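Local structure of peroxiredoxin (Akkermansia muciniphila, 6KHX) at residues N14-N18 / G19-P23; P23-L27 / D28-G32; R161-D164 / E165-V169. The protein probably reduces hydrogen peroxide and related hydroperoxides at the expense of thiols, as a typical 2-Cys peroxiredoxin. All blocks are in the same frame, centred on the assembly; numbering follows the deposited sequence.

Near the N terminus, interaction 1 closes a tight two-residue turn, folding strand 13-17 back on strand 20-22, which lies at one edge of the main sheet. Interaction 2 begins on Pro-23, the residue where interaction 1 ends, and leads the chain from strand 24-25 toward strand 35-40, its side chains packing on strands 68-74 and 35-40. The two touch where Ala-15 CB packs on Phe-25 CB. Interaction 3 lies much later, at the start of helix 163-179 just after strand 149-155, on the opposite side of the chain's centre, its centre about 25 Å from that of interaction 1. The three contacts follow one another in series, with none nested or crossed.

Interaction 1 of 3, residues N14-N18 / G19-P23; sequences NAVVN and GTIVP
Ala-15 and Val-22 exchange two backbone hydrogen bonds in a two-residue beta hairpin whose type I' turn runs from Val-17 to Thr-20. Val-17 and Thr-20 form the second hydrogen-bonded pair, and Val-16 and Ile-21 the non-hydrogen-bonded pair between them, with CA atoms 4.5 Å apart. The strands 14-17 and 20-22 run at 148° to each other, and positive phi at Asn-18 and Gly-19 suits the I' turn.

Side chains pack tightly on the face carrying Ala-15, Val-17, Thr-20 and Val-22. There the side chains of Val-17 and Val-22 cross at about a right angle, CG2 to CG2 at 3.7 Å, a diagonal rather than a directly paired contact. Val-22 allows it by placing CG2 between its backbone N and carbonyl carbon, where this methyl also lies 3.7 Å from Ala-15 O. On the other face Val-16 and Ile-21 meet less closely, CG2 to CG1 at 4.4 Å, and both turn to helix 78-85: Val-16 packs on His-81, Ile-21 on Trp-82. Ile-21 also touches His-198 of a neighbouring subunit.

The ends of the hairpin are looser and more open to solvent. At one, Asn-14 sends its amide oxygen across the corner at Pro-23, OD1 lying 3.5 Å from Pro-23 CA, and its side chain also packs on Glu-133 of another subunit. At the turn, Asn-18 and Thr-20 are exposed, yet on the side of Val-16 and Ile-21 a methyl packs against the turn: Val-16, with CG1 opposite its backbone N (chi1 -166°), lays that methyl 3.5 Å from Gly-19 C.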
ATOM      1  N   ASN B  14     -36.988 -12.681  10.502  1.00 36.29           N
ATOM      2  CA  ASN B  14     -38.233 -12.926  11.203  1.00 34.32           C
ATOM      3  C   ASN B  14     -39.295 -11.962  10.692  1.00 37.29           C
ATOM      4  O   ASN B  14     -39.002 -10.820  10.317  1.00 30.49           O
ATOM      5  CB  ASN B  14     -38.036 -12.736  12.706  1.00 35.54           C
ATOM      6  CG  ASN B  14     -37.031 -13.703  13.281  1.00 32.98           C
ATOM      7  OD1 ASN B  14     -36.978 -14.864  12.886  1.00 34.51           O
ATOM      8  ND2 ASN B  14     -36.208 -13.221  14.204  1.00 31.25           N
ATOM      9  N   ALA B  15     -40.542 -12.424  10.696  1.00 37.41           N
ATOM     10  CA  ALA B  15     -41.645 -11.586  10.251  1.00 36.03           C
ATOM     11  C   ALA B  15     -42.887 -11.945  11.045  1.00 39.46           C
ATOM     12  O   ALA B  15     -42.936 -12.960  11.742  1.00 43.40           O
ATOM     13  CB  ALA B  15     -41.901 -11.740   8.749  1.00 29.83           C
ATOM     14  N   VAL B  16     -43.888 -11.079  10.956  1.00 36.72           N
ATOM     15  CA  VAL B  16     -45.231 -11.366  11.436  1.00 35.77           C
ATOM     16  C   VAL B  16     -46.105 -11.568  10.216  1.00 39.31           C
ATOM     17  O   VAL B  16     -46.299 -10.643   9.419  1.00 42.38           O
ATOM     18  CB  VAL B  16     -45.777 -10.260  12.347  1.00 40.71           C
ATOM     19  CG1 VAL B  16     -47.005 -10.752  13.083  1.00 44.38           C
ATOM     20  CG2 VAL B  16     -44.733  -9.910  13.376  1.00 36.84           C
ATOM     21  N   VAL B  17     -46.584 -12.795  10.046  1.00 42.64           N
ATOM     22  CA  VAL B  17     -47.503 -13.160   8.979  1.00 44.14           C
ATOM     23  C   VAL B  17     -48.793 -13.621   9.637  1.00 48.66           C
ATOM     24  O   VAL B  17     -48.769 -14.500  10.509  1.00 44.14           O
ATOM     25  CB  VAL B  17     -46.919 -14.254   8.063  1.00 43.01           C
ATOM     26  CG1 VAL B  17     -47.869 -14.546   6.919  1.00 41.52           C
ATOM     27  CG2 VAL B  17     -45.562 -13.831   7.522  1.00 38.16           C
ATOM     28  N   ASN B  18     -49.907 -13.005   9.240  1.00 48.96           N
ATOM     29  CA  ASN B  18     -51.215 -13.286   9.830  1.00 46.11           C
ATOM     30  C   ASN B  18     -51.156 -13.213  11.354  1.00 49.24           C
ATOM     31  O   ASN B  18     -51.709 -14.055  12.066  1.00 54.42           O
ATOM     32  CB  ASN B  18     -51.744 -14.644   9.357  1.00 50.49           C
ATOM     33  CG  ASN B  18     -53.253 -14.768   9.501  1.00 55.92           C
ATOM     34  OD1 ASN B  18     -53.979 -13.771   9.494  1.00 54.41           O
ATOM     35  ND2 ASN B  18     -53.732 -16.002   9.612  1.00 60.93           N
ATOM     36  N   GLY B  19     -50.454 -12.201  11.866  1.00 50.11           N
ATOM     37  CA  GLY B  19     -50.386 -12.005  13.299  1.00 48.36           C
ATOM     38  C   GLY B  19     -49.499 -12.972  14.047  1.00 48.23           C
ATOM     39  O   GLY B  19     -49.471 -12.932  15.279  1.00 53.61           O
ATOM     40  N   THR B  20     -48.773 -13.839  13.344  1.00 46.46           N
ATOM     41  CA  THR B  20     -47.935 -14.858  13.963  1.00 53.21           C
ATOM     42  C   THR B  20     -46.469 -14.631  13.602  1.00 47.02           C
ATOM     43  O   THR B  20     -46.143 -14.341  12.445  1.00 38.03           O
ATOM     44  CB  THR B  20     -48.373 -16.263  13.509  1.00 48.81           C
ATOM     45  OG1 THR B  20     -49.719 -16.510  13.934  1.00 51.13           O
ATOM     46  CG2 THR B  20     -47.460 -17.330  14.079  1.00 46.17           C
ATOM     47  N   ILE B  21     -45.588 -14.749  14.600  1.00 42.78           N
ATOM     48  CA  ILE B  21     -44.155 -14.635  14.359  1.00 42.61           C
ATOM     49  C   ILE B  21     -43.660 -15.890  13.652  1.00 41.62           C
ATOM     50  O   ILE B  21     -43.898 -17.015  14.110  1.00 44.51           O
ATOM     51  CB  ILE B  21     -43.401 -14.400  15.676  1.00 37.16           C
ATOM     52  CG1 ILE B  21     -43.805 -13.058  16.290  1.00 41.85           C
ATOM     53  CG2 ILE B  21     -41.904 -14.472  15.459  1.00 37.91           C
ATOM     54  CD1 ILE B  21     -43.167 -12.780  17.634  1.00 37.31           C
ATOM     55  N   VAL B  22     -42.997 -15.706  12.516  1.00 34.28           N
ATOM     56  CA  VAL B  22     -42.451 -16.816  11.742  1.00 41.66           C
ATOM     57  C   VAL B  22     -41.011 -16.495  11.359  1.00 40.77           C
ATOM     58  O   VAL B  22     -40.673 -15.320  11.131  1.00 39.88           O
ATOM     59  CB  VAL B  22     -43.309 -17.116  10.502  1.00 40.12           C
ATOM     60  CG1 VAL B  22     -44.728 -17.463  10.917  1.00 39.55           C
ATOM     61  CG2 VAL B  22     -43.304 -15.929   9.545  1.00 36.12           C
ATOM     62  N   PRO B  23     -40.134 -17.490  11.279  1.00 33.36           N
ATOM     63  CA  PRO B  23     -38.740 -17.211  10.925  1.00 38.19           C
ATOM     64  C   PRO B  23     -38.474 -17.397   9.445  1.00 42.05           C
ATOM     65  O   PRO B  23     -39.293 -17.977   8.725  1.00 42.11           O
ATOM     66  CB  PRO B  23     -37.970 -18.236  11.760  1.00 37.08           C
ATOM     67  CG  PRO B  23     -38.892 -19.419  11.773  1.00 40.20           C
ATOM     68  CD  PRO B  23     -40.309 -18.873  11.753  1.00 32.42           C
TER

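Interaction 2 of 3, residues P23-L27 / D28-G32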
ATOM      1  N   PRO B  23     -40.134 -17.490  11.279  1.00 33.36           N
ATOM      2  CA  PRO B  23     -38.740 -17.211  10.925  1.00 38.19           C
ATOM      3  C   PRO B  23     -38.474 -17.397   9.445  1.00 42.05           C
ATOM      4  O   PRO B  23     -39.293 -17.977   8.725  1.00 42.11           O
ATOM      5  CB  PRO B  23     -37.970 -18.236  11.760  1.00 37.08           C
ATOM      6  CG  PRO B  23     -38.892 -19.419  11.773  1.00 40.20           C
ATOM      7  CD  PRO B  23     -40.309 -18.873  11.753  1.00 32.42           C
ATOM      8  N   ASP B  24     -37.314 -16.913   8.994  1.00 36.35           N
ATOM      9  CA  ASP B  24     -36.803 -17.198   7.655  1.00 38.96           C
ATOM     10  C   ASP B  24     -37.760 -16.717   6.563  1.00 35.47           C
ATOM     11  O   ASP B  24     -37.969 -17.393   5.551  1.00 27.70           O
ATOM     12  CB  ASP B  24     -36.500 -18.691   7.509  1.00 40.61           C
ATOM     13  CG  ASP B  24     -35.628 -19.215   8.640  1.00 45.42           C
ATOM     14  OD1 ASP B  24     -34.637 -18.539   8.993  1.00 42.57           O
ATOM     15  OD2 ASP B  24     -35.940 -20.292   9.188  1.00 48.14           O
ATOM     16  N   PHE B  25     -38.364 -15.546   6.769  1.00 38.26           N
ATOM     17  CA  PHE B  25     -39.179 -14.950   5.722  1.00 34.06           C
ATOM     18  C   PHE B  25     -38.275 -14.324   4.674  1.00 31.13           C
ATOM     19  O   PHE B  25     -37.352 -13.574   5.005  1.00 32.16           O
ATOM     20  CB  PHE B  25     -40.136 -13.895   6.273  1.00 33.95           C
ATOM     21  CG  PHE B  25     -41.044 -13.318   5.222  1.00 32.04           C
ATOM     22  CD1 PHE B  25     -42.250 -13.928   4.919  1.00 32.19           C
ATOM     23  CD2 PHE B  25     -40.673 -12.188   4.507  1.00 31.90           C
ATOM     24  CE1 PHE B  25     -43.083 -13.415   3.933  1.00 32.10           C
ATOM     25  CE2 PHE B  25     -41.500 -11.665   3.520  1.00 34.44           C
ATOM     26  CZ  PHE B  25     -42.707 -12.283   3.232  1.00 34.65           C
ATOM     27  N   SER B  26     -38.550 -14.623   3.409  1.00 33.22           N
ATOM     28  CA  SER B  26     -37.748 -14.126   2.301  1.00 32.40           C
ATOM     29  C   SER B  26     -38.669 -13.910   1.113  1.00 33.65           C
ATOM     30  O   SER B  26     -39.722 -14.543   0.998  1.00 31.04           O
ATOM     31  CB  SER B  26     -36.624 -15.106   1.940  1.00 32.88           C
ATOM     32  OG  SER B  26     -35.935 -14.694   0.776  1.00 31.87           O
ATOM     33  N   LEU B  27     -38.242 -13.045   0.198  1.00 29.87           N
ATOM     34  CA  LEU B  27     -39.013 -12.854  -1.022  1.00 33.38           C
ATOM     35  C   LEU B  27     -38.739 -13.936  -2.061  1.00 37.01           C
ATOM     36  O   LEU B  27     -39.346 -13.902  -3.137  1.00 36.23           O
ATOM     37  CB  LEU B  27     -38.737 -11.466  -1.615  1.00 28.17           C
ATOM     38  CG  LEU B  27     -39.058 -10.274  -0.704  1.00 32.30           C
ATOM     39  CD1 LEU B  27     -38.923  -8.950  -1.449  1.00 29.27           C
ATOM     40  CD2 LEU B  27     -40.445 -10.405  -0.079  1.00 29.99           C
ATOM     41  N   ASP B  28     -37.851 -14.889  -1.761  1.00 38.47           N
ATOM     42  CA  ASP B  28     -37.616 -16.018  -2.658  1.00 39.78           C
ATOM     43  C   ASP B  28     -38.915 -16.735  -2.993  1.00 42.34           C
ATOM     44  O   ASP B  28     -39.139 -17.129  -4.145  1.00 43.22           O
ATOM     45  CB  ASP B  28     -36.624 -16.993  -2.021  1.00 37.59           C
ATOM     46  CG  ASP B  28     -35.197 -16.483  -2.051  1.00 50.09           C
ATOM     47  OD1 ASP B  28     -34.938 -15.456  -2.720  1.00 50.34           O
ATOM     48  OD2 ASP B  28     -34.334 -17.101  -1.389  1.00 53.53           O
ATOM     49  N   GLN B  29     -39.786 -16.907  -1.990  1.00 33.74           N
ATOM     50  CA  GLN B  29     -41.026 -17.653  -2.168  1.00 32.71           C
ATOM     51  C   GLN B  29     -41.882 -17.098  -3.298  1.00 36.24           C
ATOM     52  O   GLN B  29     -42.677 -17.836  -3.887  1.00 39.76           O
ATOM     53  CB  GLN B  29     -41.822 -17.651  -0.864  1.00 35.15           C
ATOM     54  CG  GLN B  29     -42.171 -16.262  -0.376  1.00 33.51           C
ATOM     55  CD  GLN B  29     -42.819 -16.279   0.982  1.00 36.99           C
ATOM     56  OE1 GLN B  29     -43.936 -16.774   1.145  1.00 44.44           O
ATOM     57  NE2 GLN B  29     -42.111 -15.762   1.978  1.00 37.74           N
ATOM     58  N   PHE B  30     -41.750 -15.809  -3.609  1.00 34.56           N
ATOM     59  CA  PHE B  30     -42.592 -15.196  -4.626  1.00 38.76           C
ATOM     60  C   PHE B  30     -41.996 -15.264  -6.021  1.00 36.32           C
ATOM     61  O   PHE B  30     -42.718 -15.014  -6.994  1.00 36.52           O
ATOM     62  CB  PHE B  30     -42.881 -13.727  -4.276  1.00 36.07           C
ATOM     63  CG  PHE B  30     -43.460 -13.541  -2.909  1.00 35.21           C
ATOM     64  CD1 PHE B  30     -44.699 -14.075  -2.593  1.00 36.39           C
ATOM     65  CD2 PHE B  30     -42.764 -12.843  -1.934  1.00 34.52           C
ATOM     66  CE1 PHE B  30     -45.238 -13.915  -1.326  1.00 37.35           C
ATOM     67  CE2 PHE B  30     -43.293 -12.677  -0.669  1.00 35.83           C
ATOM     68  CZ  PHE B  30     -44.533 -13.215  -0.362  1.00 37.97           C
ATOM     69  N   LYS B  31     -40.713 -15.605  -6.147  1.00 37.25           N
ATOM     70  CA  LYS B  31     -40.082 -15.625  -7.460  1.00 36.98           C
ATOM     71  C   LYS B  31     -40.798 -16.610  -8.372  1.00 38.76           C
ATOM     72  O   LYS B  31     -41.050 -17.758  -7.995  1.00 42.55           O
ATOM     73  CB  LYS B  31     -38.603 -15.984  -7.347  1.00 37.54           C
ATOM     74  CG  LYS B  31     -37.711 -14.855  -6.869  1.00 39.67           C
ATOM     75  CD  LYS B  31     -36.262 -15.103  -7.281  1.00 37.18           C
ATOM     76  CE  LYS B  31     -35.297 -14.358  -6.372  1.00 44.40           C
ATOM     77  NZ  LYS B  31     -33.884 -14.686  -6.685  1.00 45.24           N
ATOM     78  N   GLY B  32     -41.158 -16.140  -9.563  1.00 34.58           N
ATOM     79  CA  GLY B  32     -41.894 -16.944 -10.504  1.00 31.72           C
ATOM     80  C   GLY B  32     -43.369 -17.084 -10.205  1.00 38.89           C
ATOM     81  O   GLY B  32     -44.085 -17.696 -11.004  1.00 43.58           O
TER
HETATM   82  O   HOH W   1     -38.796 -17.436   0.717  1.00 40.74           O
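Phe-30 N bonds back to Leu-27 O at 3.1 Å as the chain leaves the short strand 24-25 and winds into a 3-10 turn. Ser-26 OG opens the turn by accepting from Asp-28 N at 3.2 Å in a nearly straight bond, and the same hydroxyl is hydrogen-bonded to Phe-11 O. Gln-29 reaches back too: NE2 donates to Ser-26 O at 2.9 Å with the acceptor in its amide plane, and a water bonded to Gln-29 N gives a weak bond to the same oxygen.

That amide nitrogen also rests 3.2 Å from Phe-25 CE1, the ring and amide planes 55° apart. Phe-25 CZ and Leu-27 CD2 both meet the edge of the Phe-30 ring, CD2 lying 3.7 Å from CE2, while Gln-29 CG sits over the ring's centre. A serine in place of Phe-25 would probably leave the Gln-29 amide and the Phe-30 edge without their aromatic neighbour and open a gap beside Val-71. Ahead of the turn, Asp-24 and Phe-25 both face Ala-13 in a G1 beta bulge, which leads into an ST turn at Ser-26.

Interaction 3 of 3, residues R161-D164 / E165-V169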
ATOM      1  N   ARG B 161     -47.551   7.690   1.885  1.00 40.31           N
ATOM      2  CA  ARG B 161     -47.550   7.282   0.490  1.00 40.94           C
ATOM      3  C   ARG B 161     -48.987   7.150  -0.008  1.00 41.72           C
ATOM      4  O   ARG B 161     -49.946   7.470   0.698  1.00 45.09           O
ATOM      5  CB  ARG B 161     -46.739   5.998   0.329  1.00 32.14           C
ATOM      6  CG  ARG B 161     -45.242   6.228   0.432  1.00 28.94           C
ATOM      7  CD  ARG B 161     -44.483   4.974   0.793  1.00 29.99           C
ATOM      8  NE  ARG B 161     -44.633   4.657   2.209  1.00 32.97           N
ATOM      9  CZ  ARG B 161     -43.898   3.755   2.849  1.00 36.87           C
ATOM     10  NH1 ARG B 161     -42.949   3.093   2.192  1.00 30.43           N
ATOM     11  NH2 ARG B 161     -44.097   3.527   4.144  1.00 30.96           N
ATOM     12  N   SER B 162     -49.146   6.668  -1.238  1.00 40.43           N
ATOM     13  CA  SER B 162     -50.443   6.589  -1.896  1.00 39.59           C
ATOM     14  C   SER B 162     -50.614   5.198  -2.481  1.00 39.23           C
ATOM     15  O   SER B 162     -49.811   4.772  -3.317  1.00 47.02           O
ATOM     16  CB  SER B 162     -50.553   7.651  -2.995  1.00 41.07           C
ATOM     17  OG  SER B 162     -51.450   7.246  -4.013  1.00 44.99           O
ATOM     18  N   ILE B 163     -51.675   4.509  -2.067  1.00 40.48           N
ATOM     19  CA  ILE B 163     -51.978   3.193  -2.620  1.00 38.66           C
ATOM     20  C   ILE B 163     -52.347   3.287  -4.091  1.00 38.59           C
ATOM     21  O   ILE B 163     -52.025   2.386  -4.878  1.00 36.72           O
ATOM     22  CB  ILE B 163     -53.094   2.531  -1.792  1.00 43.20           C
ATOM     23  CG1 ILE B 163     -52.570   2.230  -0.387  1.00 45.22           C
ATOM     24  CG2 ILE B 163     -53.677   1.308  -2.505  1.00 39.81           C
ATOM     25  CD1 ILE B 163     -53.292   1.105   0.296  1.00 49.49           C
ATOM     26  N   ASP B 164     -53.016   4.371  -4.492  1.00 40.26           N
ATOM     27  CA  ASP B 164     -53.425   4.501  -5.884  1.00 35.61           C
ATOM     28  C   ASP B 164     -52.223   4.490  -6.815  1.00 39.58           C
ATOM     29  O   ASP B 164     -52.253   3.830  -7.858  1.00 36.94           O
ATOM     30  CB  ASP B 164     -54.249   5.772  -6.080  1.00 39.98           C
ATOM     31  CG  ASP B 164     -55.564   5.729  -5.334  1.00 48.74           C
ATOM     32  OD1 ASP B 164     -56.087   4.617  -5.108  1.00 42.67           O
ATOM     33  OD2 ASP B 164     -56.084   6.809  -4.985  1.00 69.00           O
ATOM     34  N   GLU B 165     -51.149   5.203  -6.453  1.00 43.22           N
ATOM     35  CA  GLU B 165     -49.959   5.231  -7.301  1.00 41.69           C
ATOM     36  C   GLU B 165     -49.287   3.861  -7.361  1.00 41.31           C
ATOM     37  O   GLU B 165     -48.787   3.455  -8.418  1.00 39.97           O
ATOM     38  CB  GLU B 165     -48.978   6.294  -6.802  1.00 48.87           C
ATOM     39  CG  GLU B 165     -47.721   6.485  -7.671  1.00 51.24           C
ATOM     40  CD  GLU B 165     -48.022   6.852  -9.123  1.00 51.85           C
ATOM     41  OE1 GLU B 165     -49.073   7.479  -9.392  1.00 51.40           O
ATOM     42  OE2 GLU B 165     -47.191   6.523  -9.999  1.00 47.80           O
ATOM     43  N   ALA B 166     -49.275   3.128  -6.245  1.00 32.95           N
ATOM     44  CA  ALA B 166     -48.705   1.787  -6.261  1.00 36.96           C
ATOM     45  C   ALA B 166     -49.488   0.873  -7.200  1.00 41.66           C
ATOM     46  O   ALA B 166     -48.908   0.175  -8.043  1.00 36.04           O
ATOM     47  CB  ALA B 166     -48.676   1.217  -4.844  1.00 28.96           C
ATOM     48  N   ILE B 167     -50.818   0.884  -7.081  1.00 37.43           N
ATOM     49  CA  ILE B 167     -51.651   0.073  -7.964  1.00 35.09           C
ATOM     50  C   ILE B 167     -51.490   0.512  -9.417  1.00 33.87           C
ATOM     51  O   ILE B 167     -51.466  -0.321 -10.329  1.00 34.80           O
ATOM     52  CB  ILE B 167     -53.115   0.107  -7.490  1.00 39.92           C
ATOM     53  CG1 ILE B 167     -53.248  -0.738  -6.222  1.00 35.84           C
ATOM     54  CG2 ILE B 167     -54.062  -0.393  -8.575  1.00 38.93           C
ATOM     55  CD1 ILE B 167     -54.578  -0.641  -5.555  1.00 46.67           C
ATOM     56  N   ARG B 168     -51.379   1.820  -9.658  1.00 33.47           N
ATOM     57  CA  ARG B 168     -51.229   2.304 -11.028  1.00 32.48           C
ATOM     58  C   ARG B 168     -49.933   1.801 -11.641  1.00 34.08           C
ATOM     59  O   ARG B 168     -49.909   1.375 -12.802  1.00 34.14           O
ATOM     60  CB  ARG B 168     -51.264   3.831 -11.058  1.00 30.26           C
ATOM     61  CG  ARG B 168     -51.383   4.410 -12.453  1.00 34.49           C
ATOM     62  CD  ARG B 168     -51.111   5.901 -12.474  1.00 34.40           C
ATOM     63  NE  ARG B 168     -49.686   6.199 -12.369  1.00 38.14           N
ATOM     64  CZ  ARG B 168     -48.862   6.266 -13.412  1.00 36.05           C
ATOM     65  NH1 ARG B 168     -49.328   6.058 -14.635  1.00 38.08           N
ATOM     66  NH2 ARG B 168     -47.573   6.543 -13.239  1.00 29.95           N
ATOM     67  N   VAL B 169     -48.841   1.843 -10.874  1.00 31.43           N
ATOM     68  CA  VAL B 169     -47.564   1.357 -11.382  1.00 31.76           C
ATOM     69  C   VAL B 169     -47.617  -0.152 -11.604  1.00 33.00           C
ATOM     70  O   VAL B 169     -47.053  -0.667 -12.578  1.00 29.07           O
ATOM     71  CB  VAL B 169     -46.423   1.763 -10.429  1.00 34.77           C
ATOM     72  CG1 VAL B 169     -45.107   1.234 -10.936  1.00 33.23           C
ATOM     73  CG2 VAL B 169     -46.347   3.273 -10.314  1.00 38.31           C
TER
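Ser-162 swings its hydroxyl opposite its own backbone N (chi1 153°), which brings OG to within 3.2 Å of Glu-165 N, whose hydrogen bond it accepts. This is an N-cap at the start of helix 163-179. Behind it the helical pattern sets in: Ala-166 N reaches Ser-162 O only weakly, whereas Ile-167 N to Ile-163 O, at 2.9 Å, is nearly straight. Arg-168 N follows with a bond to Asp-164 O. One turn apart, Ile-163 and Ile-167 meet obliquely, CG2 to CD1 at 3.7 Å; beyond this pair Ile-167 packs on Phe-63 and Ile-163 on Ala-59.

On another side of the helix Glu-165, bent at chi2 (58°), and Arg-168, bent at chi3 (76°), curl toward each other in a side-on salt bridge that limits rotation of both groups. A second copy of the protein packs here: Gly-160 O of that subunit accepts from Arg-168 NH2, and its Glu-165 OE1 makes a weak bond with Ser-162 OG. Within the chain, Arg-168 NH1 is held by Trp-187 O. In the salt bridge NE donates to OE1 at 3.3 Å, and NH2 meets the syn lone pair of OE2 nearly in the guanidinium plane.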